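Long-range contacts in BDI_3064 protein (Parabacteroides distasonis ATCC 8503, PDB 5Z06), which hydrolyses linear beta-1,2-glucan and beta-1,2-glucooligosaccharides of four or more units as an exo-type enzyme, releasing sophorose from the non-reducing end: residues 319-323 with 369-375; 295-299 with 663-669; 330-334 with 350-354. All coordinates share one frame; numbering follows the deposited sequence.

Interaction 1: 319-323 with 369-375; sequences DMIAT and SHFIDGT
M320 and F371 meet on one face of a two-stranded antiparallel ribbon, in which strand 320-322 runs against strand 371-373 with I321 and I372 as the hydrogen-bonded pair. The M320 chain runs extended and then bends at its last torsion (chi3 75°), which folds CE back to 3.7 Å from F371 CD1, while SD approaches the ring obliquely in a Met-aromatic contact. Next to it the small A322 makes a hollow for the ring: its CB meets F371 CE1 at 3.9 Å and also lies at the edge of the H370 imidazole. F382 and F383 pack edge-to-face with F371. On the reverse face I321 and I372 lie side by side, and T323 CG2 comes across almost at a right angle to press on I372 CD1 at 3.3 Å, tighter than usual van der Waals contact. The backbones are zipped by I321 N to I372 O (2.8 Å) and the return bond from I372 N, with G374 N to D319 O and T323 N to H370 O beyond them. At the ribbon's end D373 OD1 accepts T375 N (2.9 Å) in an Asx turn while resting against D319 CB. With an alanine at D373, T375 N would probably lose its acceptor and the turn its brace. T323 OG1 lies 2.7 Å from S369 O and 3.0 Å from H370 O, either of which can take its proton. The chemistry implies apolar packing on both faces and polar groups at the two ends, where D319 OD2 and D373 OD1, 4.4 Å apart, probably repel each other somewhat.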
ATOM      1  N   ASP A 319      -8.193  -9.922   7.357  1.00 33.35           N
ATOM      2  CA  ASP A 319      -9.659  -9.878   7.392  1.00 33.26           C
ATOM      3  C   ASP A 319     -10.248  -8.493   7.340  1.00 31.64           C
ATOM      4  O   ASP A 319     -11.438  -8.342   7.094  1.00 31.80           O
ATOM      5  CB  ASP A 319     -10.172 -10.564   8.657  1.00 33.98           C
ATOM      6  CG  ASP A 319      -9.758 -12.026   8.742  1.00 35.44           C
ATOM      7  OD1 ASP A 319      -9.487 -12.662   7.699  1.00 36.82           O
ATOM      8  OD2 ASP A 319      -9.711 -12.534   9.867  1.00 38.14           O
ATOM      9  N   MET A 320      -9.429  -7.478   7.550  1.00 30.08           N
ATOM     10  CA  MET A 320      -9.950  -6.151   7.700  1.00 29.76           C
ATOM     11  C   MET A 320     -10.052  -5.482   6.358  1.00 29.34           C
ATOM     12  O   MET A 320      -9.054  -5.328   5.663  1.00 32.69           O
ATOM     13  CB  MET A 320      -9.050  -5.338   8.618  1.00 30.67           C
ATOM     14  CG  MET A 320      -9.611  -4.004   8.987  1.00 29.13           C
ATOM     15  SD  MET A 320      -8.427  -3.143  10.021  1.00 31.02           S
ATOM     16  CE  MET A 320      -7.204  -2.646   8.803  1.00 30.37           C
ATOM     17  N   ILE A 321     -11.263  -5.059   6.022  1.00 30.46           N
ATOM     18  CA  ILE A 321     -11.507  -4.258   4.834  1.00 28.91           C
ATOM     19  C   ILE A 321     -11.662  -2.803   5.186  1.00 28.34           C
ATOM     20  O   ILE A 321     -12.033  -2.447   6.298  1.00 28.98           O
ATOM     21  CB  ILE A 321     -12.663  -4.788   3.966  1.00 29.16           C
ATOM     22  CG1 ILE A 321     -14.026  -4.729   4.655  1.00 29.25           C
ATOM     23  CG2 ILE A 321     -12.334  -6.187   3.508  1.00 28.78           C
ATOM     24  CD1 ILE A 321     -14.835  -3.506   4.302  1.00 31.19           C
ATOM     25  N   ALA A 322     -11.263  -1.964   4.243  1.00 27.29           N
ATOM     26  CA  ALA A 322     -11.375  -0.519   4.373  1.00 26.68           C
ATOM     27  C   ALA A 322     -12.533  -0.138   3.463  1.00 26.58           C
ATOM     28  O   ALA A 322     -12.546  -0.494   2.291  1.00 23.76           O
ATOM     29  CB  ALA A 322     -10.096   0.161   3.935  1.00 25.94           C
ATOM     30  N   THR A 323     -13.520   0.551   4.020  1.00 23.96           N
ATOM     31  CA  THR A 323     -14.731   0.822   3.294  1.00 24.47           C
ATOM     32  C   THR A 323     -14.557   1.862   2.218  1.00 25.04           C
ATOM     33  O   THR A 323     -15.169   1.742   1.169  1.00 26.09           O
ATOM     34  CB  THR A 323     -15.822   1.272   4.262  1.00 25.16           C
ATOM     35  OG1 THR A 323     -15.292   2.311   5.070  1.00 23.83           O
ATOM     36  CG2 THR A 323     -16.226   0.098   5.125  1.00 23.47           C
ATOM     37  N   SER A 369     -18.421   2.122   9.211  1.00 25.38           N
ATOM     38  CA  SER A 369     -17.114   2.441   9.741  1.00 27.35           C
ATOM     39  C   SER A 369     -16.055   2.367   8.638  1.00 29.03           C
ATOM     40  O   SER A 369     -16.280   1.825   7.556  1.00 26.91           O
ATOM     41  CB  SER A 369     -16.740   1.437  10.821  1.00 27.87           C
ATOM     42  OG  SER A 369     -16.758   0.124  10.309  1.00 27.60           O
ATOM     43  N   HIS A 370     -14.893   2.904   8.962  1.00 27.00           N
ATOM     44  CA  HIS A 370     -13.751   2.891   8.093  1.00 26.29           C
ATOM     45  C   HIS A 370     -13.324   1.460   7.839  1.00 26.80           C
ATOM     46  O   HIS A 370     -13.068   1.077   6.711  1.00 25.83           O
ATOM     47  CB  HIS A 370     -12.610   3.627   8.774  1.00 24.47           C
ATOM     48  CG  HIS A 370     -11.452   3.928   7.886  1.00 23.52           C
ATOM     49  ND1 HIS A 370     -10.610   4.987   8.144  1.00 23.25           N
ATOM     50  CD2 HIS A 370     -10.984   3.333   6.762  1.00 22.44           C
ATOM     51  CE1 HIS A 370      -9.666   5.020   7.220  1.00 24.11           C
ATOM     52  NE2 HIS A 370      -9.876   4.039   6.360  1.00 23.00           N
ATOM     53  N   PHE A 371     -13.223   0.700   8.923  1.00 28.19           N
ATOM     54  CA  PHE A 371     -12.741  -0.650   8.862  1.00 27.61           C
ATOM     55  C   PHE A 371     -13.787  -1.605   9.360  1.00 28.86           C
ATOM     56  O   PHE A 371     -14.463  -1.340  10.361  1.00 31.44           O
ATOM     57  CB  PHE A 371     -11.490  -0.761   9.669  1.00 25.83           C
ATOM     58  CG  PHE A 371     -10.427   0.157   9.203  1.00 26.14           C
ATOM     59  CD1 PHE A 371      -9.734  -0.122   8.028  1.00 25.80           C
ATOM     60  CD2 PHE A 371     -10.114   1.311   9.915  1.00 25.55           C
ATOM     61  CE1 PHE A 371      -8.738   0.734   7.575  1.00 26.20           C
ATOM     62  CE2 PHE A 371      -9.111   2.155   9.480  1.00 26.42           C
ATOM     63  CZ  PHE A 371      -8.408   1.862   8.308  1.00 26.02           C
ATOM     64  N   ILE A 372     -13.934  -2.698   8.627  1.00 27.84           N
ATOM     65  CA  ILE A 372     -14.827  -3.769   8.989  1.00 28.96           C
ATOM     66  C   ILE A 372     -14.067  -5.082   8.846  1.00 29.86           C
ATOM     67  O   ILE A 372     -13.215  -5.244   7.958  1.00 29.72           O
ATOM     68  CB  ILE A 372     -16.066  -3.785   8.097  1.00 27.67           C
ATOM     69  CG1 ILE A 372     -16.628  -2.363   7.923  1.00 28.60           C
ATOM     70  CG2 ILE A 372     -17.103  -4.734   8.682  1.00 27.66           C
ATOM     71  CD1 ILE A 372     -17.781  -2.243   6.931  1.00 30.24           C
ATOM     72  N   ASP A 373     -14.373  -6.016   9.728  1.00 28.56           N
ATOM     73  CA  ASP A 373     -13.838  -7.352   9.618  1.00 30.97           C
ATOM     74  C   ASP A 373     -14.726  -8.033   8.589  1.00 30.22           C
ATOM     75  O   ASP A 373     -15.915  -8.230   8.814  1.00 27.81           O
ATOM     76  CB  ASP A 373     -13.830  -8.058  10.987  1.00 32.09           C
ATOM     77  CG  ASP A 373     -13.203  -9.433  10.942  1.00 32.27           C
ATOM     78  OD1 ASP A 373     -13.395 -10.173   9.957  1.00 33.55           O
ATOM     79  OD2 ASP A 373     -12.531  -9.796  11.915  1.00 36.55           O
ATOM     80  N   GLY A 374     -14.124  -8.373   7.451  1.00 30.44           N
ATOM     81  CA  GLY A 374     -14.828  -8.974   6.331  1.00 30.12           C
ATOM     82  C   GLY A 374     -15.473 -10.307   6.628  1.00 30.25           C
ATOM     83  O   GLY A 374     -16.411 -10.685   5.969  1.00 32.04           O
ATOM     84  N   THR A 375     -14.956 -11.019   7.616  1.00 32.33           N
ATOM     85  CA  THR A 375     -15.488 -12.299   8.020  1.00 33.60           C
ATOM     86  C   THR A 375     -16.668 -12.168   8.961  1.00 34.93           C
ATOM     87  O   THR A 375     -17.412 -13.109   9.105  1.00 38.64           O
ATOM     88  CB  THR A 375     -14.410 -13.148   8.731  1.00 33.93           C
ATOM     89  OG1 THR A 375     -13.994 -12.501   9.937  1.00 35.84           O
ATOM     90  CG2 THR A 375     -13.188 -13.366   7.830  1.00 34.16           C
TER

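Interaction 2: 295-299 with 663-669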
ATOM      1  N   ASN A 295      -3.648  -3.181 -10.927  1.00 24.29           N
ATOM      2  CA  ASN A 295      -4.250  -2.515  -9.784  1.00 24.95           C
ATOM      3  C   ASN A 295      -5.594  -3.150  -9.469  1.00 24.80           C
ATOM      4  O   ASN A 295      -5.930  -3.342  -8.333  1.00 26.56           O
ATOM      5  CB  ASN A 295      -4.389  -1.045 -10.052  1.00 25.14           C
ATOM      6  CG  ASN A 295      -3.086  -0.294  -9.869  1.00 25.70           C
ATOM      7  OD1 ASN A 295      -2.714   0.024  -8.764  1.00 27.03           O
ATOM      8  ND2 ASN A 295      -2.427   0.045 -10.967  1.00 25.06           N
ATOM      9  N   PHE A 296      -6.353  -3.496 -10.496  1.00 26.43           N
ATOM     10  CA  PHE A 296      -7.617  -4.207 -10.323  1.00 26.27           C
ATOM     11  C   PHE A 296      -7.448  -5.503  -9.515  1.00 26.29           C
ATOM     12  O   PHE A 296      -8.290  -5.841  -8.677  1.00 26.60           O
ATOM     13  CB  PHE A 296      -8.210  -4.478 -11.704  1.00 26.82           C
ATOM     14  CG  PHE A 296      -9.208  -5.563 -11.744  1.00 26.98           C
ATOM     15  CD1 PHE A 296      -8.805  -6.884 -11.918  1.00 28.68           C
ATOM     16  CD2 PHE A 296     -10.558  -5.277 -11.656  1.00 28.44           C
ATOM     17  CE1 PHE A 296      -9.734  -7.907 -11.985  1.00 29.25           C
ATOM     18  CE2 PHE A 296     -11.496  -6.299 -11.744  1.00 29.03           C
ATOM     19  CZ  PHE A 296     -11.087  -7.610 -11.912  1.00 29.26           C
ATOM     20  N   ARG A 297      -6.340  -6.207  -9.741  1.00 25.79           N
ATOM     21  CA  ARG A 297      -6.082  -7.462  -9.047  1.00 25.15           C
ATOM     22  C   ARG A 297      -6.219  -7.323  -7.544  1.00 24.66           C
ATOM     23  O   ARG A 297      -6.710  -8.210  -6.884  1.00 24.10           O
ATOM     24  CB  ARG A 297      -4.687  -7.969  -9.348  1.00 25.43           C
ATOM     25  CG  ARG A 297      -4.419  -8.385 -10.775  1.00 25.98           C
ATOM     26  CD  ARG A 297      -2.927  -8.622 -10.933  1.00 27.04           C
ATOM     27  NE  ARG A 297      -2.572  -8.741 -12.336  1.00 27.15           N
ATOM     28  CZ  ARG A 297      -1.347  -8.611 -12.810  1.00 27.39           C
ATOM     29  NH1 ARG A 297      -0.310  -8.384 -11.999  1.00 28.53           N
ATOM     30  NH2 ARG A 297      -1.151  -8.736 -14.105  1.00 29.00           N
ATOM     31  N   TYR A 298      -5.748  -6.207  -7.015  1.00 24.64           N
ATOM     32  CA  TYR A 298      -5.854  -5.932  -5.600  1.00 24.28           C
ATOM     33  C   TYR A 298      -7.279  -6.117  -5.036  1.00 24.47           C
ATOM     34  O   TYR A 298      -7.453  -6.567  -3.909  1.00 25.96           O
ATOM     35  CB  TYR A 298      -5.364  -4.505  -5.342  1.00 24.21           C
ATOM     36  CG  TYR A 298      -5.262  -4.181  -3.913  1.00 23.73           C
ATOM     37  CD1 TYR A 298      -6.377  -3.803  -3.208  1.00 24.08           C
ATOM     38  CD2 TYR A 298      -4.060  -4.306  -3.240  1.00 25.88           C
ATOM     39  CE1 TYR A 298      -6.310  -3.518  -1.869  1.00 24.96           C
ATOM     40  CE2 TYR A 298      -3.964  -4.010  -1.884  1.00 25.68           C
ATOM     41  CZ  TYR A 298      -5.107  -3.625  -1.205  1.00 24.37           C
ATOM     42  OH  TYR A 298      -5.089  -3.356   0.129  1.00 23.32           O
ATOM     43  N   TYR A 299      -8.271  -5.730  -5.818  1.00 24.75           N
ATOM     44  CA  TYR A 299      -9.672  -5.685  -5.405  1.00 26.12           C
ATOM     45  C   TYR A 299     -10.415  -6.909  -5.890  1.00 26.87           C
ATOM     46  O   TYR A 299     -11.511  -7.188  -5.425  1.00 23.69           O
ATOM     47  CB  TYR A 299     -10.326  -4.418  -5.959  1.00 24.56           C
ATOM     48  CG  TYR A 299      -9.536  -3.248  -5.529  1.00 25.11           C
ATOM     49  CD1 TYR A 299      -9.736  -2.682  -4.289  1.00 24.82           C
ATOM     50  CD2 TYR A 299      -8.509  -2.749  -6.330  1.00 25.45           C
ATOM     51  CE1 TYR A 299      -8.958  -1.622  -3.852  1.00 25.37           C
ATOM     52  CE2 TYR A 299      -7.719  -1.714  -5.903  1.00 24.48           C
ATOM     53  CZ  TYR A 299      -7.932  -1.158  -4.670  1.00 24.57           C
ATOM     54  OH  TYR A 299      -7.144  -0.122  -4.298  1.00 21.24           O
ATOM     55  N   PHE A 663       0.994  -2.861  -0.904  1.00 24.95           N
ATOM     56  CA  PHE A 663       0.039  -2.242  -1.768  1.00 24.22           C
ATOM     57  C   PHE A 663      -1.091  -1.768  -0.893  1.00 24.58           C
ATOM     58  O   PHE A 663      -1.545  -2.481   0.021  1.00 24.54           O
ATOM     59  CB  PHE A 663      -0.470  -3.255  -2.768  1.00 24.25           C
ATOM     60  CG  PHE A 663       0.613  -3.840  -3.588  1.00 24.50           C
ATOM     61  CD1 PHE A 663       1.076  -3.172  -4.701  1.00 25.11           C
ATOM     62  CD2 PHE A 663       1.210  -5.033  -3.208  1.00 24.23           C
ATOM     63  CE1 PHE A 663       2.112  -3.695  -5.443  1.00 27.15           C
ATOM     64  CE2 PHE A 663       2.233  -5.568  -3.955  1.00 26.91           C
ATOM     65  CZ  PHE A 663       2.692  -4.900  -5.072  1.00 26.09           C
ATOM     66  N   MET A 664      -1.594  -0.596  -1.214  1.00 25.61           N
ATOM     67  CA  MET A 664      -2.539   0.086  -0.343  1.00 27.53           C
ATOM     68  C   MET A 664      -3.883   0.110  -1.045  1.00 26.95           C
ATOM     69  O   MET A 664      -3.960   0.484  -2.197  1.00 24.97           O
ATOM     70  CB  MET A 664      -2.030   1.493  -0.097  1.00 29.94           C
ATOM     71  CG  MET A 664      -2.676   2.191   1.061  1.00 33.12           C
ATOM     72  SD  MET A 664      -2.122   1.566   2.647  1.00 32.45           S
ATOM     73  CE  MET A 664      -3.303   2.484   3.634  1.00 32.68           C
ATOM     74  N   GLY A 665      -4.931  -0.302  -0.332  1.00 26.68           N
ATOM     75  CA  GLY A 665      -6.305  -0.302  -0.856  1.00 25.72           C
ATOM     76  C   GLY A 665      -6.738   1.050  -1.371  1.00 25.87           C
ATOM     77  O   GLY A 665      -7.415   1.143  -2.407  1.00 26.53           O
ATOM     78  N   LEU A 666      -6.369   2.100  -0.641  1.00 23.91           N
ATOM     79  CA  LEU A 666      -6.704   3.451  -1.052  1.00 23.76           C
ATOM     80  C   LEU A 666      -6.043   3.876  -2.349  1.00 22.70           C
ATOM     81  O   LEU A 666      -6.580   4.743  -3.040  1.00 23.92           O
ATOM     82  CB  LEU A 666      -6.279   4.467   0.017  1.00 24.99           C
ATOM     83  CG  LEU A 666      -7.104   4.620   1.277  1.00 24.14           C
ATOM     84  CD1 LEU A 666      -6.338   5.560   2.176  1.00 25.61           C
ATOM     85  CD2 LEU A 666      -8.472   5.193   0.951  1.00 24.96           C
ATOM     86  N   ASN A 667      -4.872   3.331  -2.658  1.00 22.38           N
ATOM     87  CA  ASN A 667      -4.027   3.908  -3.702  1.00 23.24           C
ATOM     88  C   ASN A 667      -4.076   3.189  -5.038  1.00 23.59           C
ATOM     89  O   ASN A 667      -3.725   3.771  -6.065  1.00 23.39           O
ATOM     90  CB  ASN A 667      -2.588   4.004  -3.200  1.00 22.74           C
ATOM     91  CG  ASN A 667      -2.441   5.014  -2.065  1.00 22.60           C
ATOM     92  OD1 ASN A 667      -3.306   5.842  -1.884  1.00 22.72           O
ATOM     93  ND2 ASN A 667      -1.346   4.956  -1.320  1.00 21.17           N
ATOM     94  N   GLN A 668      -4.513   1.948  -5.054  1.00 24.09           N
ATOM     95  CA  GLN A 668      -4.430   1.196  -6.319  1.00 25.20           C
ATOM     96  C   GLN A 668      -5.652   1.466  -7.160  1.00 24.86           C
ATOM     97  O   GLN A 668      -5.537   1.683  -8.357  1.00 26.53           O
ATOM     98  CB  GLN A 668      -4.253  -0.308  -6.084  1.00 24.32           C
ATOM     99  CG  GLN A 668      -3.010  -0.762  -5.327  1.00 24.67           C
ATOM    100  CD  GLN A 668      -1.726  -0.154  -5.839  1.00 24.95           C
ATOM    101  OE1 GLN A 668      -1.412   0.975  -5.487  1.00 23.96           O
ATOM    102  NE2 GLN A 668      -0.991  -0.883  -6.701  1.00 25.09           N
ATOM    103  N   ALA A 669      -6.830   1.439  -6.553  1.00 24.21           N
ATOM    104  CA  ALA A 669      -8.069   1.557  -7.338  1.00 24.26           C
ATOM    105  C   ALA A 669      -8.173   2.904  -8.055  1.00 25.64           C
ATOM    106  O   ALA A 669      -8.604   2.954  -9.227  1.00 24.42           O
ATOM    107  CB  ALA A 669      -9.297   1.323  -6.479  1.00 23.99           C
TER
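M664 O is gripped by two amides of its own chain, N667 N at 3.0 Å and Q668 N at 3.3 Å, and across the contact it sits over one face of the Y298 ring. It marks the passage from strand 663-664 into helix 665-680, against which the end of helix 284-297 packs within a catalytic domain probably of the (alpha/alpha)6-barrel type, consistent with its six-hairpin clan. A chi1 of -172° swings the Y298 ring out toward G665 and F663: CE1 meets G665 CA at 3.4 Å, where glycine has no side chain, and CE2 packs on F663 CB at 3.7 Å. The Y298 hydroxyl is hydrogen-bonded to R311 O. G665 N lies close to that hydroxyl at a poor angle; G665 also has a backbone hydrogen bond with E312. The amides of N295 and Q668 cross with their planes 51° apart. N295 OD1 stands 2.8 Å from Q668 NE2, yet the angle is too poor for a hydrogen bond; NE2 serves Y646 O and F648 O, while N295 ND2 is bonded to V291 O. The Y299 ring rests on A669 CB, which F328 and A332 of helix 323-338 also touch. A669 N points to Y299 OH at 2.8 Å, a doubtful bond because that hydroxyl sits too close to a neighbour in the model. Y298 CD1 stands 3.3 Å above the centre of the Y299 ring.

Interaction 3: 330-334 with 350-354; sequences IMAIV and RFLKI
Helices 323-338 and 344-360 run antiparallel where I330 and F351 face each other, their local axes 163° apart in direction and 12.2 Å from one another at closest approach. The F351 side chain bridges this wide gap. Its outer rim enters a hollow lined by I330, I333 and V334: CE2 meets I330 CG2 at 3.6 Å, CE1 meets I333 CG2 at 3.8 Å, and CZ points between I330 and V334. I330 O, already bonded to V334 N within its helix, also lies in the plane of the ring at its edge. One face of the ring is covered by I354 CD1, 4.1 Å above its centre, and that same methyl touches I330 CG1 at 4.0 Å. R350 meets the far end of I333. Its chain folds at chi2 and chi3 (60° and 65°), which brings NH1 within 3.8 Å of I333 CD1, while the guanidinium donates to Y299 O and W300 O and makes a cation-pi contact with W300. Joined by a short connection, the two helices form an alpha-helical hairpin. Helix 392-408 supports it through L402 on I330, A405 on F351 and Y408 on V334; helix 414-428 adds I419 beside F351, and helix 665-680 packs on M331 and A332.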
ATOM      1  N   ILE A 330     -14.592  -1.149  -5.815  1.00 26.19           N
ATOM      2  CA  ILE A 330     -15.876  -1.378  -6.461  1.00 27.30           C
ATOM      3  C   ILE A 330     -15.881  -0.758  -7.849  1.00 26.79           C
ATOM      4  O   ILE A 330     -16.287  -1.393  -8.818  1.00 26.30           O
ATOM      5  CB  ILE A 330     -16.994  -0.825  -5.550  1.00 27.66           C
ATOM      6  CG1 ILE A 330     -17.366  -1.914  -4.541  1.00 28.06           C
ATOM      7  CG2 ILE A 330     -18.201  -0.326  -6.331  1.00 28.49           C
ATOM      8  CD1 ILE A 330     -18.179  -1.400  -3.373  1.00 29.07           C
ATOM      9  N   MET A 331     -15.387   0.469  -7.922  1.00 25.48           N
ATOM     10  CA  MET A 331     -15.275   1.192  -9.185  1.00 26.90           C
ATOM     11  C   MET A 331     -14.207   0.610 -10.095  1.00 25.94           C
ATOM     12  O   MET A 331     -14.449   0.494 -11.287  1.00 26.01           O
ATOM     13  CB  MET A 331     -15.044   2.676  -8.942  1.00 25.72           C
ATOM     14  CG  MET A 331     -16.251   3.256  -8.255  1.00 27.98           C
ATOM     15  SD  MET A 331     -15.842   4.825  -7.525  1.00 28.67           S
ATOM     16  CE  MET A 331     -16.303   5.814  -8.911  1.00 27.49           C
ATOM     17  N   ALA A 332     -13.080   0.199  -9.507  1.00 24.61           N
ATOM     18  CA  ALA A 332     -12.060  -0.543 -10.225  1.00 25.43           C
ATOM     19  C   ALA A 332     -12.633  -1.828 -10.790  1.00 25.54           C
ATOM     20  O   ALA A 332     -12.293  -2.215 -11.916  1.00 27.80           O
ATOM     21  CB  ALA A 332     -10.859  -0.842  -9.332  1.00 25.24           C
ATOM     22  N   ILE A 333     -13.493  -2.502 -10.030  1.00 25.75           N
ATOM     23  CA  ILE A 333     -14.079  -3.735 -10.524  1.00 26.36           C
ATOM     24  C   ILE A 333     -15.036  -3.466 -11.689  1.00 26.80           C
ATOM     25  O   ILE A 333     -15.001  -4.168 -12.702  1.00 28.06           O
ATOM     26  CB  ILE A 333     -14.752  -4.562  -9.413  1.00 25.60           C
ATOM     27  CG1 ILE A 333     -13.709  -5.062  -8.432  1.00 25.44           C
ATOM     28  CG2 ILE A 333     -15.439  -5.761 -10.021  1.00 25.14           C
ATOM     29  CD1 ILE A 333     -14.254  -5.509  -7.090  1.00 26.90           C
ATOM     30  N   VAL A 334     -15.852  -2.426 -11.584  1.00 25.86           N
ATOM     31  CA  VAL A 334     -16.722  -2.062 -12.696  1.00 25.54           C
ATOM     32  C   VAL A 334     -15.895  -1.810 -13.967  1.00 28.11           C
ATOM     33  O   VAL A 334     -16.218  -2.339 -15.044  1.00 26.05           O
ATOM     34  CB  VAL A 334     -17.588  -0.853 -12.343  1.00 25.82           C
ATOM     35  CG1 VAL A 334     -18.259  -0.251 -13.556  1.00 26.77           C
ATOM     36  CG2 VAL A 334     -18.640  -1.268 -11.335  1.00 26.31           C
ATOM     37  N   ARG A 350     -19.559 -11.227  -7.533  1.00 29.01           N
ATOM     38  CA  ARG A 350     -18.846 -10.425  -6.556  1.00 27.82           C
ATOM     39  C   ARG A 350     -19.777  -9.396  -5.882  1.00 27.01           C
ATOM     40  O   ARG A 350     -19.756  -9.242  -4.679  1.00 26.24           O
ATOM     41  CB  ARG A 350     -17.654  -9.717  -7.186  1.00 27.12           C
ATOM     42  CG  ARG A 350     -17.006  -8.677  -6.273  1.00 26.35           C
ATOM     43  CD  ARG A 350     -16.487  -9.281  -4.983  1.00 26.07           C
ATOM     44  NE  ARG A 350     -15.407 -10.195  -5.282  1.00 27.45           N
ATOM     45  CZ  ARG A 350     -14.115  -9.876  -5.335  1.00 27.58           C
ATOM     46  NH1 ARG A 350     -13.691  -8.648  -5.067  1.00 26.67           N
ATOM     47  NH2 ARG A 350     -13.228 -10.806  -5.686  1.00 27.44           N
ATOM     48  N   PHE A 351     -20.570  -8.691  -6.680  1.00 28.47           N
ATOM     49  CA  PHE A 351     -21.420  -7.625  -6.147  1.00 27.59           C
ATOM     50  C   PHE A 351     -22.577  -8.125  -5.293  1.00 27.27           C
ATOM     51  O   PHE A 351     -23.008  -7.435  -4.362  1.00 27.95           O
ATOM     52  CB  PHE A 351     -21.844  -6.667  -7.249  1.00 27.96           C
ATOM     53  CG  PHE A 351     -20.818  -5.592  -7.499  1.00 29.63           C
ATOM     54  CD1 PHE A 351     -19.770  -5.790  -8.392  1.00 31.12           C
ATOM     55  CD2 PHE A 351     -20.867  -4.403  -6.789  1.00 28.23           C
ATOM     56  CE1 PHE A 351     -18.811  -4.810  -8.604  1.00 29.52           C
ATOM     57  CE2 PHE A 351     -19.921  -3.425  -6.997  1.00 29.58           C
ATOM     58  CZ  PHE A 351     -18.891  -3.627  -7.906  1.00 29.60           C
ATOM     59  N   LEU A 352     -23.052  -9.329  -5.579  1.00 27.77           N
ATOM     60  CA  LEU A 352     -24.001  -9.996  -4.694  1.00 28.94           C
ATOM     61  C   LEU A 352     -23.379 -10.272  -3.327  1.00 28.50           C
ATOM     62  O   LEU A 352     -23.991 -10.008  -2.294  1.00 28.97           O
ATOM     63  CB  LEU A 352     -24.534 -11.285  -5.330  1.00 29.16           C
ATOM     64  CG  LEU A 352     -25.464 -11.040  -6.503  1.00 29.75           C
ATOM     65  CD1 LEU A 352     -25.615 -12.329  -7.291  1.00 31.56           C
ATOM     66  CD2 LEU A 352     -26.835 -10.507  -6.079  1.00 30.44           C
ATOM     67  N   LYS A 353     -22.155 -10.782  -3.330  1.00 28.02           N
ATOM     68  CA  LYS A 353     -21.414 -10.948  -2.095  1.00 29.09           C
ATOM     69  C   LYS A 353     -21.173  -9.592  -1.399  1.00 28.84           C
ATOM     70  O   LYS A 353     -21.454  -9.450  -0.205  1.00 26.78           O
ATOM     71  CB  LYS A 353     -20.108 -11.695  -2.345  1.00 30.25           C
ATOM     72  CG  LYS A 353     -19.084 -11.554  -1.241  1.00 31.94           C
ATOM     73  CD  LYS A 353     -17.776 -12.210  -1.620  1.00 34.98           C
ATOM     74  CE  LYS A 353     -17.874 -13.727  -1.580  1.00 36.54           C
ATOM     75  NZ  LYS A 353     -16.659 -14.231  -2.264  1.00 40.43           N
ATOM     76  N   ILE A 354     -20.668  -8.607  -2.149  1.00 27.80           N
ATOM     77  CA  ILE A 354     -20.405  -7.276  -1.589  1.00 28.14           C
ATOM     78  C   ILE A 354     -21.652  -6.699  -0.932  1.00 28.18           C
ATOM     79  O   ILE A 354     -21.613  -6.259   0.213  1.00 28.97           O
ATOM     80  CB  ILE A 354     -19.905  -6.293  -2.663  1.00 27.52           C
ATOM     81  CG1 ILE A 354     -18.447  -6.603  -2.986  1.00 27.89           C
ATOM     82  CG2 ILE A 354     -20.048  -4.844  -2.199  1.00 27.03           C
ATOM     83  CD1 ILE A 354     -17.932  -5.874  -4.205  1.00 28.60           C
TER

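Along the chain the contacts are nested: interaction 3 lies inside the loop closed by interaction 1, and both lie inside the one closed by interaction 2. Strand 320-322 leads directly into helix 323-338, and strand 371-373 follows helix 344-360, so the ribbon of interaction 1 brings together the two outer ends of the hairpin of interaction 3; their centres are 15 Å apart. Interactions 1 and 2, also 15 Å apart between centres, do not touch. Interactions 2 and 3 do, with centres 13 Å apart: F296 packs on A332 and I333. Helix 284-297, the 323-360 hairpin and the late helix 665-680 are thereby joined in one helical domain, interaction 2 nearest the chain's centre and interaction 3 farthest out.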